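Local structure of biogenic amine-binding protein (Rhodnius prolixus, 4GE1) at residues S71-F76 and A91-V96; G54-V59 and A77-F82; G22-T27 and F46-T51. The protein binds biogenic amines such as serotonin, norepinephrine and tryptamine inside a salivary lipocalin barrel, probably withdrawing host signalling amines at the site of feeding. One frame throughout, in Å; residues are numbered along the deposited sequence.

Contact 1. Residues S71-F76 and A91-V96; sequences SYDISF and AKNVIV. With TSS (2-(1H-indol-3-yl)ethanamine), chain E.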
loop_
_atom_site.group_PDB
_atom_site.type_symbol
_atom_site.label_atom_id
_atom_site.label_comp_id
_atom_site.label_asym_id
_atom_site.label_seq_id
_atom_site.Cartn_x
_atom_site.Cartn_y
_atom_site.Cartn_z
ATOM N N SER A 71 6.644 -12.291 -1.320
ATOM C CA SER A 71 6.989 -11.773 -0.008
ATOM C C SER A 71 5.715 -11.217 0.614
ATOM O O SER A 71 4.807 -10.792 -0.096
ATOM C CB SER A 71 8.046 -10.674 -0.115
ATOM O OG SER A 71 7.476 -9.521 -0.703
ATOM N N TYR A 72 5.655 -11.221 1.939
ATOM C CA TYR A 72 4.457 -10.809 2.649
ATOM C C TYR A 72 4.811 -9.799 3.733
ATOM O O TYR A 72 5.879 -9.876 4.338
ATOM C CB TYR A 72 3.771 -12.018 3.288
ATOM C CG TYR A 72 3.549 -13.179 2.350
ATOM C CD1 TYR A 72 4.494 -14.204 2.244
ATOM C CD2 TYR A 72 2.399 -13.262 1.572
ATOM C CE1 TYR A 72 4.299 -15.286 1.382
ATOM C CE2 TYR A 72 2.192 -14.340 0.701
ATOM C CZ TYR A 72 3.145 -15.346 0.611
ATOM O OH TYR A 72 2.943 -16.419 -0.234
ATOM N N ASP A 73 3.910 -8.849 3.963
ATOM C CA ASP A 73 4.054 -7.914 5.078
ATOM C C ASP A 73 2.690 -7.478 5.596
ATOM O O ASP A 73 1.671 -7.633 4.914
ATOM C CB ASP A 73 4.968 -6.709 4.736
ATOM C CG ASP A 73 4.487 -5.907 3.546
ATOM O OD1 ASP A 73 4.913 -6.220 2.411
ATOM O OD2 ASP A 73 3.714 -4.935 3.739
ATOM N N ILE A 74 2.663 -6.970 6.821
ATOM C CA ILE A 74 1.396 -6.605 7.436
ATOM C C ILE A 74 1.522 -5.285 8.157
ATOM O O ILE A 74 2.444 -5.092 8.951
ATOM C CB ILE A 74 0.937 -7.665 8.455
ATOM C CG1 ILE A 74 0.967 -9.066 7.824
ATOM C CG2 ILE A 74 -0.452 -7.319 8.992
ATOM C CD1 ILE A 74 0.736 -10.199 8.828
ATOM N N SER A 75 0.587 -4.382 7.887
ATOM C CA SER A 75 0.531 -3.127 8.622
ATOM C C SER A 75 -0.501 -3.200 9.731
ATOM O O SER A 75 -1.645 -3.618 9.505
ATOM C CB SER A 75 0.196 -1.962 7.698
ATOM O OG SER A 75 1.237 -1.742 6.777
ATOM N N PHE A 76 -0.091 -2.784 10.926
ATOM C CA PHE A 76 -0.996 -2.698 12.064
ATOM C C PHE A 76 -1.097 -1.241 12.489
ATOM O O PHE A 76 -0.075 -0.570 12.677
ATOM C CB PHE A 76 -0.465 -3.501 13.250
ATOM C CG PHE A 76 -0.168 -4.936 12.938
ATOM C CD1 PHE A 76 1.045 -5.300 12.374
ATOM C CD2 PHE A 76 -1.089 -5.929 13.241
ATOM C CE1 PHE A 76 1.331 -6.631 12.100
ATOM C CE2 PHE A 76 -0.817 -7.261 12.969
ATOM C CZ PHE A 76 0.396 -7.616 12.396
ATOM N N ALA A 91 1.877 3.513 10.835
ATOM C CA ALA A 91 1.625 2.103 11.057
ATOM C C ALA A 91 2.928 1.407 11.402
ATOM O O ALA A 91 4.010 1.862 11.023
ATOM C CB ALA A 91 0.987 1.479 9.825
ATOM N N LYS A 92 2.823 0.336 12.173
ATOM C CA LYS A 92 3.927 -0.590 12.337
ATOM C C LYS A 92 3.767 -1.619 11.218
ATOM O O LYS A 92 2.710 -2.250 11.078
ATOM C CB LYS A 92 3.864 -1.262 13.710
ATOM C CG LYS A 92 4.957 -2.300 13.965
ATOM C CD LYS A 92 6.333 -1.734 13.637
ATOM C CE LYS A 92 7.395 -2.256 14.588
ATOM N NZ LYS A 92 7.176 -1.744 15.967
ATOM N N ASN A 93 4.790 -1.760 10.387
ATOM C CA ASN A 93 4.721 -2.739 9.312
ATOM C C ASN A 93 5.726 -3.850 9.556
ATOM O O ASN A 93 6.905 -3.599 9.820
ATOM C CB ASN A 93 4.901 -2.083 7.939
ATOM C CG ASN A 93 4.850 -3.096 6.791
ATOM O OD1 ASN A 93 5.867 -3.664 6.413
ATOM N ND2 ASN A 93 3.666 -3.311 6.236
ATOM N N VAL A 94 5.230 -5.080 9.503
ATOM C CA VAL A 94 6.030 -6.249 9.816
ATOM C C VAL A 94 6.186 -7.122 8.578
ATOM O O VAL A 94 5.197 -7.535 7.967
ATOM C CB VAL A 94 5.372 -7.069 10.944
ATOM C CG1 VAL A 94 6.318 -8.151 11.445
ATOM C CG2 VAL A 94 4.962 -6.151 12.086
ATOM N N ILE A 95 7.433 -7.377 8.195
ATOM C CA ILE A 95 7.718 -8.283 7.091
ATOM C C ILE A 95 7.659 -9.684 7.675
ATOM O O ILE A 95 8.349 -9.975 8.653
ATOM C CB ILE A 95 9.124 -8.039 6.507
ATOM C CG1 ILE A 95 9.341 -6.555 6.199
ATOM C CG2 ILE A 95 9.365 -8.904 5.281
ATOM C CD1 ILE A 95 8.359 -5.983 5.210
ATOM N N VAL A 96 6.833 -10.548 7.089
ATOM C CA VAL A 96 6.623 -11.878 7.650
ATOM C C VAL A 96 6.744 -13.018 6.635
ATOM O O VAL A 96 6.588 -12.827 5.429
ATOM C CB VAL A 96 5.238 -11.979 8.306
ATOM C CG1 VAL A 96 5.080 -10.898 9.364
ATOM C CG2 VAL A 96 4.157 -11.855 7.255
HETATM N N1 TSS E . 3.313 -3.009 1.913
HETATM C CA TSS E . 4.289 -1.972 2.146
HETATM C CB TSS E . 4.201 -0.749 1.289
HETATM C CG TSS E . 2.839 -0.250 0.923
HETATM C CD1 TSS E . 2.255 -0.287 -0.335
HETATM N NE1 TSS E . 1.028 0.271 -0.272
HETATM C CE2 TSS E . 0.775 0.673 1.024
HETATM C CD2 TSS E . 1.878 0.368 1.781
HETATM C CZ2 TSS E . -0.357 1.293 1.620
HETATM C CH2 TSS E . -0.346 1.607 2.976
HETATM C CZ3 TSS E . 0.777 1.298 3.746
HETATM C CE3 TSS E . 1.889 0.680 3.160
HETATM O O HOH W 1 7.890 -12.384 3.337
#
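Asp-73 and Asn-93 meet on the ligand-facing side of an antiparallel strand pair, where Asp-73 holds the amine of tryptamine and Asn-93 positions the carboxylate from behind. N1 of the ligand donates to Asp-73 OD2 at 2.7 Å, as expected if a protonated amine is paired with a carboxylate; Gln-139 is the amine's other partner. A second bond grips the same oxygen, Asn-93 ND2 to Asp-73 OD2 at 3.0 Å, arriving on the anti side and 25° out of the carboxylate plane. The other hydrogen of the amide is used from Asn-93 ND2 to Ser-75 OG at 2.9 Å. Both acceptors lie close to the amide plane, which fixes the rotation of the amide; asparagine suits the site because one nitrogen can serve two oxygens. Its CG stands anti to the backbone N (chi1 179°), a setting that brings ND2 in between the aspartate and the serine. Beside this polar group, the end of Ile-95 covers the aspartate stem, Ile-95 CD1 lying 3.5 Å from Asp-73 CB.

Further out, Asn-62 donates to Asp-73 OD1, and Arg-106 to Asn-93 OD1. The strands themselves are joined by paired bonds between Ile-74 and Val-94 and between Phe-76 and Lys-92, for example Phe-76 N to Lys-92 O at 2.9 Å. On the opposite side of the sheet the residues are mostly apolar. Val-94 CG2 touches the edge of the Phe-76 ring, 3.7 Å from Phe-76 CE1, while Ile-74 CG2 lies over one face of that ring. Ile-74 CD1 and Val-96 CG2 meet at 4.1 Å, their side chains crossing at about a right angle.

Strand 69-78 is flanked by strands 55-64 and 88-96, and strand 102-115 follows beyond 88-96. Helix 181-189 packs Leu-187 on Val-96, and near the C-terminus Tyr-195 meets the Phe-76 ring.

Contact 2. Residues G54-V59 and A77-F82; sequences GKIKEV and AKVSDF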
loop_
_atom_site.group_PDB
_atom_site.type_symbol
_atom_site.label_atom_id
_atom_site.label_comp_id
_atom_site.label_asym_id
_atom_site.label_seq_id
_atom_site.Cartn_x
_atom_site.Cartn_y
_atom_site.Cartn_z
ATOM N N GLY A 54 -11.312 -0.836 16.880
ATOM C CA GLY A 54 -10.574 0.280 16.318
ATOM C C GLY A 54 -9.235 -0.082 15.692
ATOM O O GLY A 54 -8.453 0.799 15.330
ATOM N N LYS A 55 -8.962 -1.375 15.565
ATOM C CA LYS A 55 -7.729 -1.832 14.930
ATOM C C LYS A 55 -7.845 -1.829 13.407
ATOM O O LYS A 55 -8.867 -2.230 12.845
ATOM C CB LYS A 55 -7.350 -3.232 15.423
ATOM C CG LYS A 55 -6.983 -3.304 16.906
ATOM C CD LYS A 55 -6.594 -4.723 17.312
ATOM C CE LYS A 55 -6.076 -4.774 18.748
ATOM N NZ LYS A 55 -6.943 -5.583 19.667
ATOM N N ILE A 56 -6.796 -1.365 12.738
ATOM C CA ILE A 56 -6.714 -1.504 11.286
ATOM C C ILE A 56 -5.600 -2.484 10.951
ATOM O O ILE A 56 -4.515 -2.424 11.522
ATOM C CB ILE A 56 -6.502 -0.146 10.574
ATOM C CG1 ILE A 56 -7.750 0.729 10.715
ATOM C CG2 ILE A 56 -6.195 -0.347 9.099
ATOM C CD1 ILE A 56 -7.778 1.530 11.973
ATOM N N LYS A 57 -5.875 -3.401 10.035
ATOM C CA LYS A 57 -4.924 -4.453 9.719
ATOM C C LYS A 57 -4.840 -4.569 8.217
ATOM O O LYS A 57 -5.867 -4.604 7.553
ATOM C CB LYS A 57 -5.393 -5.778 10.328
ATOM C CG LYS A 57 -4.438 -6.943 10.115
ATOM C CD LYS A 57 -4.782 -8.069 11.083
ATOM C CE LYS A 57 -3.817 -9.232 10.980
ATOM N NZ LYS A 57 -4.193 -10.294 11.966
ATOM N N GLU A 58 -3.622 -4.602 7.673
ATOM C CA GLU A 58 -3.458 -4.623 6.222
ATOM C C GLU A 58 -2.417 -5.657 5.817
ATOM O O GLU A 58 -1.262 -5.572 6.227
ATOM C CB GLU A 58 -3.057 -3.240 5.701
ATOM C CG GLU A 58 -3.821 -2.082 6.334
ATOM C CD GLU A 58 -3.456 -0.736 5.723
ATOM O OE1 GLU A 58 -3.821 -0.493 4.552
ATOM O OE2 GLU A 58 -2.802 0.073 6.415
ATOM N N VAL A 59 -2.842 -6.637 5.025
ATOM C CA VAL A 59 -1.972 -7.749 4.672
ATOM C C VAL A 59 -1.604 -7.709 3.200
ATOM O O VAL A 59 -2.489 -7.672 2.339
ATOM C CB VAL A 59 -2.622 -9.101 5.001
ATOM C CG1 VAL A 59 -1.743 -10.238 4.513
ATOM C CG2 VAL A 59 -2.865 -9.223 6.502
ATOM N N ALA A 77 -2.321 -0.751 12.638
ATOM C CA ALA A 77 -2.537 0.597 13.149
ATOM C C ALA A 77 -3.803 0.636 13.978
ATOM O O ALA A 77 -4.531 -0.360 14.077
ATOM C CB ALA A 77 -2.625 1.595 12.012
ATOM N N LYS A 78 -4.045 1.792 14.581
ATOM C CA LYS A 78 -5.263 2.036 15.328
ATOM C C LYS A 78 -5.825 3.368 14.879
ATOM O O LYS A 78 -5.095 4.214 14.364
ATOM C CB LYS A 78 -4.990 2.042 16.833
ATOM C CG LYS A 78 -4.372 0.750 17.345
ATOM C CD LYS A 78 -4.153 0.773 18.850
ATOM C CE LYS A 78 -5.368 0.265 19.599
ATOM N NZ LYS A 78 -5.071 0.096 21.049
ATOM N N VAL A 79 -7.125 3.543 15.074
ATOM C CA VAL A 79 -7.816 4.756 14.669
ATOM C C VAL A 79 -7.174 6.001 15.276
ATOM O O VAL A 79 -7.220 7.079 14.683
ATOM C CB VAL A 79 -9.322 4.688 15.048
ATOM C CG1 VAL A 79 -9.992 6.049 14.899
ATOM C CG2 VAL A 79 -10.023 3.656 14.199
ATOM N N SER A 80 -6.566 5.851 16.450
ATOM C CA SER A 80 -5.978 6.998 17.138
ATOM C C SER A 80 -4.584 7.319 16.601
ATOM O O SER A 80 -3.906 8.203 17.117
ATOM C CB SER A 80 -5.933 6.770 18.652
ATOM O OG SER A 80 -5.170 5.621 18.969
ATOM N N ASP A 81 -4.165 6.588 15.569
ATOM C CA ASP A 81 -2.891 6.847 14.890
ATOM C C ASP A 81 -3.084 7.733 13.665
ATOM O O ASP A 81 -2.133 8.041 12.961
ATOM C CB ASP A 81 -2.223 5.540 14.457
ATOM C CG ASP A 81 -1.589 4.793 15.612
ATOM O OD1 ASP A 81 -1.231 5.439 16.617
ATOM O OD2 ASP A 81 -1.448 3.555 15.508
ATOM N N PHE A 82 -4.327 8.126 13.412
ATOM C CA PHE A 82 -4.659 8.976 12.277
ATOM C C PHE A 82 -4.592 10.449 12.637
ATOM O O PHE A 82 -4.796 10.833 13.792
ATOM C CB PHE A 82 -6.051 8.643 11.747
ATOM C CG PHE A 82 -6.090 7.405 10.922
ATOM C CD1 PHE A 82 -5.934 6.160 11.515
ATOM C CD2 PHE A 82 -6.260 7.482 9.551
ATOM C CE1 PHE A 82 -5.946 5.010 10.749
ATOM C CE2 PHE A 82 -6.279 6.336 8.781
ATOM C CZ PHE A 82 -6.124 5.100 9.381
#
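The ring of Phe-82 receives the tip of Ile-56, Ile-56 CD1 approaching Phe-82 CE1 obliquely at 4.1 Å. Lys-78 O lies at the ring's edge, in its plane, while Tyr-89 stacks on the ring and Lys-16 makes a cation-pi contact with it. Ile-56 CD1 also packs on Val-79 CG2 at 3.8 Å, the two side chains crossing at about a right angle. The CG1-CD1 arm of isoleucine, beyond its branch at CB, can thus touch both the valine and the aromatic ring.

Ile-56 and Ala-77 form an antiparallel hydrogen-bonded pair, with Ile-56 N to Ala-77 O at 2.8 Å. Just before strand 55-64, Gly-54 O accepts Val-79 N at 3.1 Å, nearly along the C=O axis. Gly-54 has a positive phi of 88°, a shape in which a side chain would collide with the preceding carbonyl. In the turn, Asp-81 N returns a bond to Lys-78 O, 2.8 Å away.

Polar bonding across the contact is therefore carried by the backbone, and the meeting side chains on the Ile-56 side are apolar. The lysines take the other face: Lys-55 NZ and Lys-78 NZ stand 6.1 Å apart, like charges that may repel mildly.

Contact 3. Residues G22-T27 and F46-T51; sequences GSWYIT and FLHQKT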
loop_
_atom_site.group_PDB
_atom_site.type_symbol
_atom_site.label_atom_id
_atom_site.label_comp_id
_atom_site.label_asym_id
_atom_site.label_seq_id
_atom_site.Cartn_x
_atom_site.Cartn_y
_atom_site.Cartn_z
ATOM N N GLY A 22 -12.344 -4.713 1.963
ATOM C CA GLY A 22 -12.019 -5.336 0.695
ATOM C C GLY A 22 -10.524 -5.268 0.433
ATOM O O GLY A 22 -9.721 -5.332 1.364
ATOM N N SER A 23 -10.151 -5.113 -0.833
ATOM C CA SER A 23 -8.749 -5.202 -1.230
ATOM C C SER A 23 -8.351 -4.175 -2.295
ATOM O O SER A 23 -9.209 -3.526 -2.906
ATOM C CB SER A 23 -8.448 -6.611 -1.746
ATOM O OG SER A 23 -9.245 -6.893 -2.880
ATOM N N TRP A 24 -7.040 -4.061 -2.514
ATOM C CA TRP A 24 -6.458 -3.123 -3.471
ATOM C C TRP A 24 -5.362 -3.784 -4.303
ATOM O O TRP A 24 -4.625 -4.626 -3.808
ATOM C CB TRP A 24 -5.816 -1.944 -2.732
ATOM C CG TRP A 24 -6.790 -0.993 -2.055
ATOM C CD1 TRP A 24 -7.148 -0.981 -0.735
ATOM C CD2 TRP A 24 -7.491 0.099 -2.666
ATOM N NE1 TRP A 24 -8.033 0.045 -0.491
ATOM C CE2 TRP A 24 -8.258 0.720 -1.661
ATOM C CE3 TRP A 24 -7.544 0.609 -3.967
ATOM C CZ2 TRP A 24 -9.071 1.817 -1.918
ATOM C CZ3 TRP A 24 -8.344 1.695 -4.217
ATOM C CH2 TRP A 24 -9.103 2.288 -3.199
ATOM N N TYR A 25 -5.253 -3.385 -5.567
ATOM C CA TYR A 25 -4.139 -3.793 -6.403
ATOM C C TYR A 25 -3.234 -2.587 -6.636
ATOM O O TYR A 25 -3.715 -1.489 -6.919
ATOM C CB TYR A 25 -4.632 -4.318 -7.750
ATOM C CG TYR A 25 -5.451 -5.584 -7.658
ATOM C CD1 TYR A 25 -6.836 -5.531 -7.534
ATOM C CD2 TYR A 25 -4.843 -6.829 -7.695
ATOM C CE1 TYR A 25 -7.593 -6.688 -7.445
ATOM C CE2 TYR A 25 -5.594 -7.994 -7.609
ATOM C CZ TYR A 25 -6.968 -7.915 -7.480
ATOM O OH TYR A 25 -7.719 -9.066 -7.400
ATOM N N ILE A 26 -1.929 -2.794 -6.508
ATOM C CA ILE A 26 -0.961 -1.742 -6.801
ATOM C C ILE A 26 -0.598 -1.803 -8.278
ATOM O O ILE A 26 0.082 -2.726 -8.726
ATOM C CB ILE A 26 0.285 -1.856 -5.918
ATOM C CG1 ILE A 26 -0.141 -1.911 -4.445
ATOM C CG2 ILE A 26 1.217 -0.672 -6.160
ATOM C CD1 ILE A 26 0.971 -1.656 -3.469
ATOM N N THR A 27 -1.081 -0.826 -9.035
ATOM C CA THR A 27 -0.965 -0.866 -10.486
ATOM C C THR A 27 0.274 -0.144 -11.023
ATOM O O THR A 27 0.866 -0.571 -12.011
ATOM C CB THR A 27 -2.226 -0.284 -11.149
ATOM O OG1 THR A 27 -2.477 1.030 -10.631
ATOM C CG2 THR A 27 -3.424 -1.178 -10.861
ATOM N N PHE A 46 -3.335 -6.236 -1.731
ATOM C CA PHE A 46 -3.482 -6.274 -0.285
ATOM C C PHE A 46 -4.922 -6.300 0.195
ATOM O O PHE A 46 -5.843 -5.859 -0.499
ATOM C CB PHE A 46 -2.600 -5.244 0.455
ATOM C CG PHE A 46 -2.887 -3.793 0.136
ATOM C CD1 PHE A 46 -3.564 -2.992 1.050
ATOM C CD2 PHE A 46 -2.410 -3.208 -1.029
ATOM C CE1 PHE A 46 -3.794 -1.634 0.791
ATOM C CE2 PHE A 46 -2.628 -1.847 -1.293
ATOM C CZ PHE A 46 -3.333 -1.066 -0.384
ATOM N N LEU A 47 -5.098 -6.875 1.377
ATOM C CA LEU A 47 -6.413 -7.066 1.965
ATOM C C LEU A 47 -6.438 -6.352 3.304
ATOM O O LEU A 47 -5.525 -6.508 4.111
ATOM C CB LEU A 47 -6.656 -8.567 2.172
ATOM C CG LEU A 47 -8.079 -9.070 2.381
ATOM C CD1 LEU A 47 -8.878 -8.863 1.110
ATOM C CD2 LEU A 47 -8.066 -10.544 2.771
ATOM N N HIS A 48 -7.476 -5.576 3.572
ATOM C CA HIS A 48 -7.483 -4.901 4.862
ATOM C C HIS A 48 -8.843 -4.729 5.533
ATOM O O HIS A 48 -9.893 -4.861 4.907
ATOM C CB HIS A 48 -6.673 -3.585 4.823
ATOM C CG HIS A 48 -7.165 -2.583 3.825
ATOM N ND1 HIS A 48 -6.436 -1.465 3.474
ATOM C CD2 HIS A 48 -8.316 -2.525 3.112
ATOM C CE1 HIS A 48 -7.116 -0.762 2.585
ATOM N NE2 HIS A 48 -8.257 -1.383 2.348
ATOM N N GLN A 49 -8.804 -4.461 6.832
ATOM C CA GLN A 49 -10.026 -4.335 7.611
ATOM C C GLN A 49 -9.841 -3.368 8.766
ATOM O O GLN A 49 -8.727 -3.149 9.242
ATOM C CB GLN A 49 -10.437 -5.696 8.170
ATOM C CG GLN A 49 -9.276 -6.418 8.840
ATOM C CD GLN A 49 -9.697 -7.515 9.803
ATOM O OE1 GLN A 49 -10.605 -8.311 9.524
ATOM N NE2 GLN A 49 -9.022 -7.570 10.947
ATOM N N LYS A 50 -10.957 -2.796 9.200
ATOM C CA LYS A 50 -11.034 -2.032 10.425
ATOM C C LYS A 50 -12.091 -2.713 11.301
ATOM O O LYS A 50 -13.253 -2.822 10.905
ATOM C CB LYS A 50 -11.458 -0.590 10.123
ATOM C CG LYS A 50 -11.627 0.280 11.372
ATOM C CD LYS A 50 -12.192 1.662 11.037
ATOM C CE LYS A 50 -13.670 1.790 11.435
ATOM N NZ LYS A 50 -13.902 1.712 12.909
ATOM N N THR A 51 -11.695 -3.183 12.481
ATOM C CA THR A 51 -12.657 -3.811 13.384
ATOM C C THR A 51 -13.166 -2.841 14.452
ATOM O O THR A 51 -12.638 -1.736 14.611
ATOM C CB THR A 51 -12.099 -5.095 14.039
ATOM O OG1 THR A 51 -10.818 -4.829 14.616
ATOM C CG2 THR A 51 -11.971 -6.221 13.001
HETATM O O HOH W 2 -12.117 -6.595 4.576
#
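Trp-24, Phe-46 and His-48 form an aromatic cluster on a beta hairpin of the lipocalin barrel. Gly-22, Ser-23 and Trp-24 match the Gly-X-Trp signature of lipocalins, in which the tryptophan packs near the closed end of the barrel, and the cation-pi contact of Trp-24 with Arg-141 fits that pattern.

Backbone bonds set the pairing. Trp-24 and Phe-46 exchange two, including Phe-46 N to Trp-24 O at 2.9 Å, and beyond them His-48 N reaches Gly-22 O at 3.2 Å. Gly-22 has a positive phi (70°), a backbone shape easy for a residue without a side chain.

Among the aromatic and apolar contacts, a CH-pi interaction leads: Trp-24 CB lies over one face of Phe-46, 3.8 Å from the ring centroid. The indole's five-membered ring and the phenyl ring are near parallel, at 27°, but slid apart with little overlap. At the edge of Phe-46, Ile-26 CG1 approaches Phe-46 CE2 to 4.0 Å; Ile-26 also touches tryptamine, so this hydrophobic cluster reaches the ligand pocket. On the other face of the sheet, Leu-47 CD1 packs on Ser-23 CB at 3.7 Å.

Of the polar atoms, His-48 ND1 is hydrogen-bonded to Glu-58, and His-48 NE2 lies at the indole edge, in plane, 3.2 Å from Trp-24 NE1.

All three contacts belong to one curled antiparallel sheet, with centres 12 to 13 Å apart. Across it the strands run 23-31, 43-50, 55-64, 69-78, 88-96, so contact 3, contact 2 and contact 1 join successive neighbours except for the pair 43-50 and 55-64. Backbone bonding closes that gap: Val-59 N lies 2.8 Å from Leu-47 O. Contacts 1 and 2 share strand 69-78, and their segments alternate along the chain, whereas contact 3 is complete before either begins. Contacts 1 and 3 do not touch, their nearest atoms being about 7 Å apart, yet both supply residues to the tryptamine pocket, Asp-73 from one and Ile-26 from the other.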